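Rho guanine nucleotide exchange factor 12 (Homo sapiens, PDB 1TXD) acts as a guanine nucleotide exchange factor for RhoA, this chain being its DH/PH portion, and may link G alpha-12/13 signals to that GTPase. Local coordinates at residues A[31-36]-A[106-111]; A[179-184]-A[202-207]; A[49-54]-A[63-68]. The protein carries 1 engineered substitution. All coordinates share one frame; numbering follows the deposited sequence.

In the fold
All three contacts lie in the helical DH domain, none in the PH domain. Interactions 1 and 2 touch, with centres about 9 Å apart: Phe109 of interaction 1 packs on Cys204 of interaction 2, and Glu31 on Leu180. Interaction 3 is remote, its centre about 28 Å from that of interaction 1 and about 32 Å from that of interaction 2. Yet it shares helix 20-57 with interaction 1. Along the chain, 49-54 and 63-68 both fall between 31-36 and 106-111, and interaction 2 follows with 179-184 and 202-207. Helix 20-57 therefore joins two packing regions of one elongated bundle, the module that in this family carries the exchange activity on the GTPase.

Interaction 1: A[31-36]-A[106-111]; sequences ELFYTE and LTWFSG
Glu31 O, on the turn of helix whose Leu32 and Phe33 meet Trp108, is gripped twice by Thr35. The hydroxyl OG1 of Thr35 donates to Glu31 O at 2.7 Å, tilted 18° from the carbonyl plane, while Thr35 N makes the ordinary helical bond to the same Glu31 O at 3.1 Å. Threonine suits this place because its short hydroxyl can fold back on the preceding turn, and the same hydroxyl pairs with Arg173 of helix 169-186.

Across the contact only carbon meets carbon. Trp108 presents the outer rim of its six-membered ring: CH2 lies 4.2 Å from CE1 of Phe33, and CZ3 lies 4.4 Å from CD2 of Leu32, both partners being near the indole plane. The Phe33 and Trp108 side chains cross at about a right angle. With CG of Trp108 anti to its carbonyl carbon (chi1 -59°), the indole extends between backbones whose closest CA atoms, those of Leu32 and Trp108, are 12.3 Å apart. The long reach of an indole suits that width. Trp108 CB lies over the centre of the neighbouring Phe109 ring, 3.8 Å above its plane.

This is core packing of the DH helical bundle, buried between helices 20-57 and 102-109. Met86 of helix 72-90 touches both Leu32 and Trp108, Tyr177 and Ile184 of helix 169-186 pack on Leu32, and Cys204 of helix 191-230 lies against Phe109.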
# COMPACT_ATOMS: atom_id res chain seq x y z
N GLU A 31 -19.83 6.16 18.05
CA GLU A 31 -18.57 6.53 17.48
C GLU A 31 -18.35 5.79 16.15
O GLU A 31 -17.84 6.38 15.22
CB GLU A 31 -17.44 6.23 18.49
CG GLU A 31 -16.03 6.68 18.11
CD GLU A 31 -15.86 8.18 17.96
OE1 GLU A 31 -16.89 8.90 17.85
OE2 GLU A 31 -14.68 8.65 17.93
N LEU A 32 -18.71 4.51 16.10
CA LEU A 32 -18.55 3.71 14.92
C LEU A 32 -19.47 4.26 13.85
O LEU A 32 -19.00 4.56 12.74
CB LEU A 32 -18.86 2.24 15.18
CG LEU A 32 -19.15 1.40 13.93
CD1 LEU A 32 -17.92 1.25 13.00
CD2 LEU A 32 -19.65 0.08 14.35
N PHE A 33 -20.73 4.50 14.20
CA PHE A 33 -21.66 5.04 13.24
C PHE A 33 -21.25 6.42 12.74
O PHE A 33 -21.18 6.62 11.55
CB PHE A 33 -23.10 5.07 13.76
CG PHE A 33 -23.70 3.70 14.05
CD1 PHE A 33 -22.92 2.54 14.07
CD2 PHE A 33 -25.05 3.58 14.33
CE1 PHE A 33 -23.50 1.29 14.38
CE2 PHE A 33 -25.61 2.35 14.63
CZ PHE A 33 -24.83 1.21 14.63
N TYR A 34 -20.92 7.34 13.65
CA TYR A 34 -20.62 8.72 13.32
C TYR A 34 -19.38 8.87 12.41
O TYR A 34 -19.41 9.66 11.49
CB TYR A 34 -20.43 9.54 14.61
CG TYR A 34 -20.12 11.01 14.38
CD1 TYR A 34 -21.14 11.98 14.46
CD2 TYR A 34 -18.79 11.46 14.06
CE1 TYR A 34 -20.86 13.35 14.24
CE2 TYR A 34 -18.53 12.81 13.82
CZ TYR A 34 -19.57 13.75 13.92
OH TYR A 34 -19.35 15.08 13.71
N THR A 35 -18.31 8.15 12.72
CA THR A 35 -17.07 8.26 11.97
C THR A 35 -17.23 7.53 10.64
O THR A 35 -16.49 7.80 9.73
CB THR A 35 -15.89 7.66 12.72
OG1 THR A 35 -16.20 6.31 13.11
CG2 THR A 35 -15.65 8.40 14.02
N GLU A 36 -18.19 6.60 10.53
CA GLU A 36 -18.55 6.05 9.22
C GLU A 36 -19.23 7.10 8.37
O GLU A 36 -19.00 7.14 7.15
CB GLU A 36 -19.49 4.83 9.29
CG GLU A 36 -19.71 4.18 7.93
CD GLU A 36 -18.51 3.41 7.47
OE1 GLU A 36 -18.38 3.17 6.26
OE2 GLU A 36 -17.66 3.08 8.32
N LEU A 106 -21.23 -8.80 12.39
CA LEU A 106 -20.87 -10.02 11.69
C LEU A 106 -21.33 -10.03 10.22
O LEU A 106 -20.63 -10.55 9.37
CB LEU A 106 -21.40 -11.25 12.44
CG LEU A 106 -20.55 -11.63 13.66
CD1 LEU A 106 -21.07 -12.94 14.36
CD2 LEU A 106 -19.05 -11.77 13.30
N THR A 107 -22.49 -9.46 9.93
CA THR A 107 -22.94 -9.24 8.55
C THR A 107 -22.05 -8.25 7.76
O THR A 107 -21.81 -8.44 6.55
CB THR A 107 -24.42 -8.76 8.58
OG1 THR A 107 -25.23 -9.79 9.14
CG2 THR A 107 -24.98 -8.62 7.18
N TRP A 108 -21.58 -7.19 8.44
CA TRP A 108 -20.80 -6.14 7.82
C TRP A 108 -19.36 -6.57 7.55
O TRP A 108 -18.80 -6.23 6.50
CB TRP A 108 -20.81 -4.86 8.69
CG TRP A 108 -22.15 -4.34 8.93
CD1 TRP A 108 -23.25 -4.57 8.18
CD2 TRP A 108 -22.58 -3.47 10.00
NE1 TRP A 108 -24.34 -3.93 8.71
CE2 TRP A 108 -23.96 -3.24 9.82
CE3 TRP A 108 -21.94 -2.87 11.08
CZ2 TRP A 108 -24.71 -2.43 10.69
CZ3 TRP A 108 -22.68 -2.08 11.94
CH2 TRP A 108 -24.06 -1.87 11.74
N PHE A 109 -18.80 -7.36 8.46
CA PHE A 109 -17.36 -7.60 8.52
C PHE A 109 -16.92 -9.05 8.52
O PHE A 109 -15.73 -9.33 8.75
CB PHE A 109 -16.80 -6.90 9.79
CG PHE A 109 -17.00 -5.42 9.80
CD1 PHE A 109 -16.53 -4.63 8.75
CD2 PHE A 109 -17.65 -4.79 10.87
CE1 PHE A 109 -16.72 -3.27 8.76
CE2 PHE A 109 -17.85 -3.45 10.88
CZ PHE A 109 -17.37 -2.66 9.83
N SER A 110 -17.84 -9.97 8.25
CA SER A 110 -17.49 -11.38 7.99
C SER A 110 -18.26 -11.92 6.79
O SER A 110 -19.19 -11.28 6.28
CB SER A 110 -17.78 -12.25 9.23
OG SER A 110 -19.16 -12.24 9.51
N GLY A 111 -17.93 -13.11 6.36
CA GLY A 111 -18.62 -13.68 5.22
C GLY A 111 -18.52 -12.77 4.00
O GLY A 111 -17.46 -12.18 3.76

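Interaction 2: A[179-184]-A[202-207]; sequences LLLDNI and DHCRQI
A salt-bridge network of Asp182, Arg205 and Asp202 joins helix 169-186 to helix 191-230, with the arginine in the middle. Arg205 NH2 donates to Asp182 OD1 at 3.0 Å in a nearly straight bond, the N-H...O angle being 165°; it meets the oxygen on its syn side, somewhat out of the carboxylate plane. Asp182 OD2 is modelled only 2.4 Å from Arg205 NH2, too short for its exact position to be trusted, though the ion pair itself is clear. The planes of carboxylate and guanidinium are 32° apart. The second terminal nitrogen, Arg205 NH1, pairs with Asp202 OD1 at 3.0 Å, one turn back on its own helix, so two acids hold the guanidinium from its edge. Arginine fits here because it can offer separate nitrogens to separate carboxylates, and a bend at chi3 (-126°) brings its charged end across to Asp182. The nearest charged oxygens of the two acids, OD1 of Asp182 and OD1 of Asp202, are 5.6 Å apart, and the arginine probably offsets their repulsion.

The two helices follow one another in the DH bundle and run antiparallel, forming a hairpin with Leu181 opposite Cys204. Replacing Asp182 by alanine removes the cross-helix carboxylate, which is likely to leave NH2 of Arg205 without this mate and the guanidinium freer to turn about its remaining bridge to Asp202. On the inner side of the network the interface turns apolar: Leu181 CD2 touches Cys204 SG at 3.9 Å, the sulfur of a short, weakly polar side chain, suited to close helix packing. Leu181 also rests on Ala200 and Ala201, whose small side chains admit it, while Cys204 reaches Tyr177.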
# COMPACT_ATOMS: atom_id res chain seq x y z
N LEU A 179 -10.30 -1.17 16.36
CA LEU A 179 -10.27 -0.50 17.65
C LEU A 179 -11.70 -0.12 18.04
O LEU A 179 -12.14 -0.33 19.17
CB LEU A 179 -9.37 0.74 17.55
CG LEU A 179 -7.99 0.57 16.87
CD1 LEU A 179 -7.35 1.94 16.44
CD2 LEU A 179 -7.06 -0.25 17.82
N LEU A 180 -12.43 0.41 17.08
CA LEU A 180 -13.84 0.72 17.28
C LEU A 180 -14.66 -0.48 17.77
O LEU A 180 -15.46 -0.34 18.70
CB LEU A 180 -14.45 1.25 16.00
CG LEU A 180 -13.92 2.61 15.56
CD1 LEU A 180 -14.17 2.84 14.07
CD2 LEU A 180 -14.52 3.75 16.38
N LEU A 181 -14.43 -1.65 17.18
CA LEU A 181 -15.14 -2.87 17.55
C LEU A 181 -14.64 -3.42 18.89
O LEU A 181 -15.43 -3.88 19.69
CB LEU A 181 -15.10 -3.93 16.42
CG LEU A 181 -16.23 -3.77 15.38
CD1 LEU A 181 -16.02 -2.54 14.60
CD2 LEU A 181 -16.34 -4.91 14.39
N ASP A 182 -13.34 -3.36 19.15
CA ASP A 182 -12.82 -3.74 20.45
C ASP A 182 -13.48 -2.93 21.58
O ASP A 182 -13.71 -3.45 22.68
CB ASP A 182 -11.33 -3.47 20.55
CG ASP A 182 -10.48 -4.51 19.86
OD1 ASP A 182 -10.97 -5.57 19.45
OD2 ASP A 182 -9.25 -4.31 19.74
N ASN A 183 -13.79 -1.67 21.32
CA ASN A 183 -14.34 -0.80 22.35
C ASN A 183 -15.80 -1.11 22.58
O ASN A 183 -16.28 -1.05 23.71
CB ASN A 183 -14.17 0.67 21.99
CG ASN A 183 -12.93 1.27 22.60
OD1 ASN A 183 -12.33 0.70 23.52
ND2 ASN A 183 -12.54 2.43 22.10
N ILE A 184 -16.50 -1.45 21.52
CA ILE A 184 -17.87 -1.91 21.67
C ILE A 184 -17.82 -3.18 22.53
O ILE A 184 -18.55 -3.29 23.50
CB ILE A 184 -18.55 -2.13 20.31
CG1 ILE A 184 -18.64 -0.80 19.54
CG2 ILE A 184 -19.94 -2.67 20.52
CD1 ILE A 184 -18.98 -0.93 18.08
N ASP A 202 -11.96 -9.36 15.20
CA ASP A 202 -10.87 -10.16 14.64
C ASP A 202 -10.92 -10.26 13.12
O ASP A 202 -9.89 -10.19 12.48
CB ASP A 202 -10.84 -11.58 15.21
CG ASP A 202 -10.38 -11.62 16.63
OD1 ASP A 202 -9.88 -10.59 17.16
OD2 ASP A 202 -10.50 -12.66 17.32
N HIS A 203 -12.12 -10.44 12.56
CA HIS A 203 -12.30 -10.32 11.11
C HIS A 203 -11.80 -8.96 10.62
O HIS A 203 -11.08 -8.91 9.62
CB HIS A 203 -13.75 -10.54 10.69
CG HIS A 203 -14.18 -11.98 10.68
ND1 HIS A 203 -13.72 -12.90 9.76
CD2 HIS A 203 -15.06 -12.66 11.47
CE1 HIS A 203 -14.27 -14.08 9.99
NE2 HIS A 203 -15.09 -13.96 11.02
N CYS A 204 -12.12 -7.87 11.31
CA CYS A 204 -11.66 -6.56 10.83
C CYS A 204 -10.13 -6.56 10.79
O CYS A 204 -9.51 -6.04 9.87
CB CYS A 204 -12.18 -5.40 11.67
SG CYS A 204 -13.90 -5.03 11.37
N ARG A 205 -9.53 -7.19 11.78
CA ARG A 205 -8.08 -7.35 11.80
C ARG A 205 -7.58 -8.18 10.64
O ARG A 205 -6.62 -7.80 10.02
CB ARG A 205 -7.63 -7.95 13.14
CG ARG A 205 -6.87 -6.95 14.00
CD ARG A 205 -6.53 -7.45 15.39
NE ARG A 205 -7.07 -6.46 16.29
CZ ARG A 205 -8.07 -6.64 17.13
NH1 ARG A 205 -8.68 -7.82 17.30
NH2 ARG A 205 -8.46 -5.62 17.83
N GLN A 206 -8.24 -9.30 10.33
CA GLN A 206 -7.93 -10.09 9.13
C GLN A 206 -8.01 -9.26 7.83
O GLN A 206 -7.15 -9.36 7.00
CB GLN A 206 -8.90 -11.27 8.97
CG GLN A 206 -8.52 -12.56 9.72
CD GLN A 206 -9.49 -13.71 9.39
OE1 GLN A 206 -9.98 -14.38 10.31
NE2 GLN A 206 -9.80 -13.91 8.10
N ILE A 207 -9.08 -8.49 7.68
CA ILE A 207 -9.27 -7.59 6.53
C ILE A 207 -8.12 -6.60 6.41
O ILE A 207 -7.57 -6.39 5.33
CB ILE A 207 -10.57 -6.82 6.68
CG1 ILE A 207 -11.77 -7.71 6.43
CG2 ILE A 207 -10.61 -5.65 5.76
CD1 ILE A 207 -13.15 -7.05 6.78

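Interaction 3: A[49-54]-A[63-68]; sequences VFYQRV and SELRKI
Leu65 carries all the apolar contact between the two segments, reaching from helix 62-69 to Tyr51 and Val54 of helix 20-57. A single methyl, Leu65 CD2, serves both partners: it lies 4.0 Å from Val54 CG1 and 4.1 Å from Tyr51 CE1. The Val54 and Leu65 side chains run alongside one another, pointing opposite ways, whereas Tyr51 crosses Leu65 at about a right angle and meets the methyl obliquely. Val54 holds CG1 between its backbone N and carbonyl carbon (chi1 84°), which directs that branch to the leucine. Tyr51 has CG anti to the backbone N (chi1 171°), swinging its ring out beside the same methyl. The CA atoms of Tyr51 and Leu65, 8.2 Å apart, are close enough for one leucine branch to meet both partners. Valine suits its buried site by being wholly apolar; tyrosine suits a partly exposed one, offering ring carbons to Leu65 while carrying a polar hydroxyl.

Beyond the segments, Tyr51 meets Phe69 edge-to-face, and Phe148 of helix 143-154 packs on Val54.

The regular backbone bonds run along each helix: Val54 N to Phe50 O at 3.0 Å, Ile68 N to Glu64 O at 2.9 Å, while a wider pi-type turn at 49-52 precedes Val54.

Lacking any polar bond between its segments, this join of two successive DH-domain helices probably rests on van der Waals fit and the partial burial of hydrocarbon.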
# COMPACT_ATOMS: atom_id res chain seq x y z
N VAL A 49 -15.41 16.54 -6.00
CA VAL A 49 -14.53 17.68 -6.26
C VAL A 49 -13.50 17.32 -7.34
O VAL A 49 -13.24 18.17 -8.19
CB VAL A 49 -13.86 18.22 -4.98
CG1 VAL A 49 -12.87 19.32 -5.31
CG2 VAL A 49 -14.92 18.73 -4.02
N PHE A 50 -13.00 16.06 -7.32
CA PHE A 50 -11.95 15.59 -8.17
C PHE A 50 -12.43 14.71 -9.31
O PHE A 50 -12.24 15.09 -10.46
CB PHE A 50 -10.82 14.87 -7.37
CG PHE A 50 -10.13 15.78 -6.44
CD1 PHE A 50 -9.10 16.61 -6.88
CD2 PHE A 50 -10.57 15.94 -5.15
CE1 PHE A 50 -8.53 17.54 -6.05
CE2 PHE A 50 -9.98 16.86 -4.29
CZ PHE A 50 -8.95 17.66 -4.75
N TYR A 51 -12.97 13.53 -9.01
CA TYR A 51 -13.11 12.50 -10.00
C TYR A 51 -14.19 12.92 -10.99
O TYR A 51 -13.96 12.94 -12.20
CB TYR A 51 -13.50 11.15 -9.40
CG TYR A 51 -13.86 10.15 -10.47
CD1 TYR A 51 -12.90 9.48 -11.18
CD2 TYR A 51 -15.19 10.00 -10.88
CE1 TYR A 51 -13.23 8.60 -12.25
CE2 TYR A 51 -15.55 9.11 -11.92
CZ TYR A 51 -14.54 8.39 -12.58
OH TYR A 51 -14.89 7.52 -13.61
N GLN A 52 -15.35 13.26 -10.48
CA GLN A 52 -16.48 13.59 -11.39
C GLN A 52 -16.11 14.79 -12.29
O GLN A 52 -16.22 14.71 -13.49
CB GLN A 52 -17.74 13.89 -10.63
CG GLN A 52 -18.50 12.68 -9.95
CD GLN A 52 -18.78 11.47 -10.86
OE1 GLN A 52 -19.34 11.63 -11.98
NE2 GLN A 52 -18.50 10.27 -10.34
N ARG A 53 -15.63 15.88 -11.70
CA ARG A 53 -15.19 17.06 -12.47
C ARG A 53 -14.12 16.80 -13.56
O ARG A 53 -14.29 17.19 -14.70
CB ARG A 53 -14.64 18.14 -11.52
CG ARG A 53 -15.69 18.77 -10.62
CD ARG A 53 -16.04 20.20 -11.03
NE ARG A 53 -16.96 20.85 -10.11
CZ ARG A 53 -17.40 22.10 -10.26
NH1 ARG A 53 -16.98 22.86 -11.28
NH2 ARG A 53 -18.25 22.60 -9.35
N VAL A 54 -13.02 16.13 -13.21
CA VAL A 54 -11.97 15.88 -14.16
C VAL A 54 -12.42 14.98 -15.29
O VAL A 54 -11.99 15.10 -16.41
CB VAL A 54 -10.72 15.24 -13.47
CG1 VAL A 54 -10.86 13.75 -13.34
CG2 VAL A 54 -9.49 15.53 -14.29
N SER A 63 -6.84 5.46 -19.18
CA SER A 63 -5.84 4.77 -18.36
C SER A 63 -5.30 5.61 -17.17
O SER A 63 -4.97 5.09 -16.11
CB SER A 63 -4.71 4.37 -19.27
OG SER A 63 -3.72 3.80 -18.46
N GLU A 64 -5.18 6.91 -17.38
CA GLU A 64 -4.78 7.86 -16.34
C GLU A 64 -5.82 7.94 -15.27
O GLU A 64 -5.47 7.93 -14.14
CB GLU A 64 -4.51 9.26 -16.92
CG GLU A 64 -3.30 9.33 -17.81
CD GLU A 64 -3.27 10.48 -18.76
OE1 GLU A 64 -4.33 11.16 -19.08
OE2 GLU A 64 -2.26 10.56 -19.45
N LEU A 65 -7.11 8.17 -15.64
CA LEU A 65 -8.21 7.98 -14.72
C LEU A 65 -8.12 6.73 -13.82
O LEU A 65 -8.31 6.81 -12.58
CB LEU A 65 -9.51 7.86 -15.48
CG LEU A 65 -10.02 9.18 -15.98
CD1 LEU A 65 -11.21 8.96 -16.85
CD2 LEU A 65 -10.44 10.10 -14.81
N ARG A 66 -7.92 5.59 -14.47
CA ARG A 66 -7.80 4.32 -13.79
C ARG A 66 -6.61 4.26 -12.89
O ARG A 66 -6.72 3.78 -11.76
CB ARG A 66 -7.73 3.18 -14.79
CG ARG A 66 -7.51 1.84 -14.19
CD ARG A 66 -7.82 0.65 -15.10
NE ARG A 66 -7.50 0.83 -16.52
CZ ARG A 66 -6.30 0.75 -17.04
NH1 ARG A 66 -5.26 0.49 -16.27
NH2 ARG A 66 -6.13 0.92 -18.33
N LYS A 67 -5.50 4.80 -13.36
CA LYS A 67 -4.30 4.76 -12.54
C LYS A 67 -4.46 5.76 -11.35
O LYS A 67 -3.91 5.51 -10.31
CB LYS A 67 -3.07 5.13 -13.35
CG LYS A 67 -2.42 3.95 -14.06
CD LYS A 67 -1.56 3.11 -13.04
CE LYS A 67 -1.00 1.92 -13.70
NZ LYS A 67 -0.41 0.85 -12.76
N ILE A 68 -5.27 6.83 -11.47
CA ILE A 68 -5.34 7.82 -10.34
C ILE A 68 -6.42 7.43 -9.28
O ILE A 68 -6.10 7.32 -8.09
CB ILE A 68 -5.50 9.23 -10.85
CG1 ILE A 68 -4.19 9.63 -11.61
CG2 ILE A 68 -5.77 10.18 -9.70
CD1 ILE A 68 -4.25 10.97 -12.18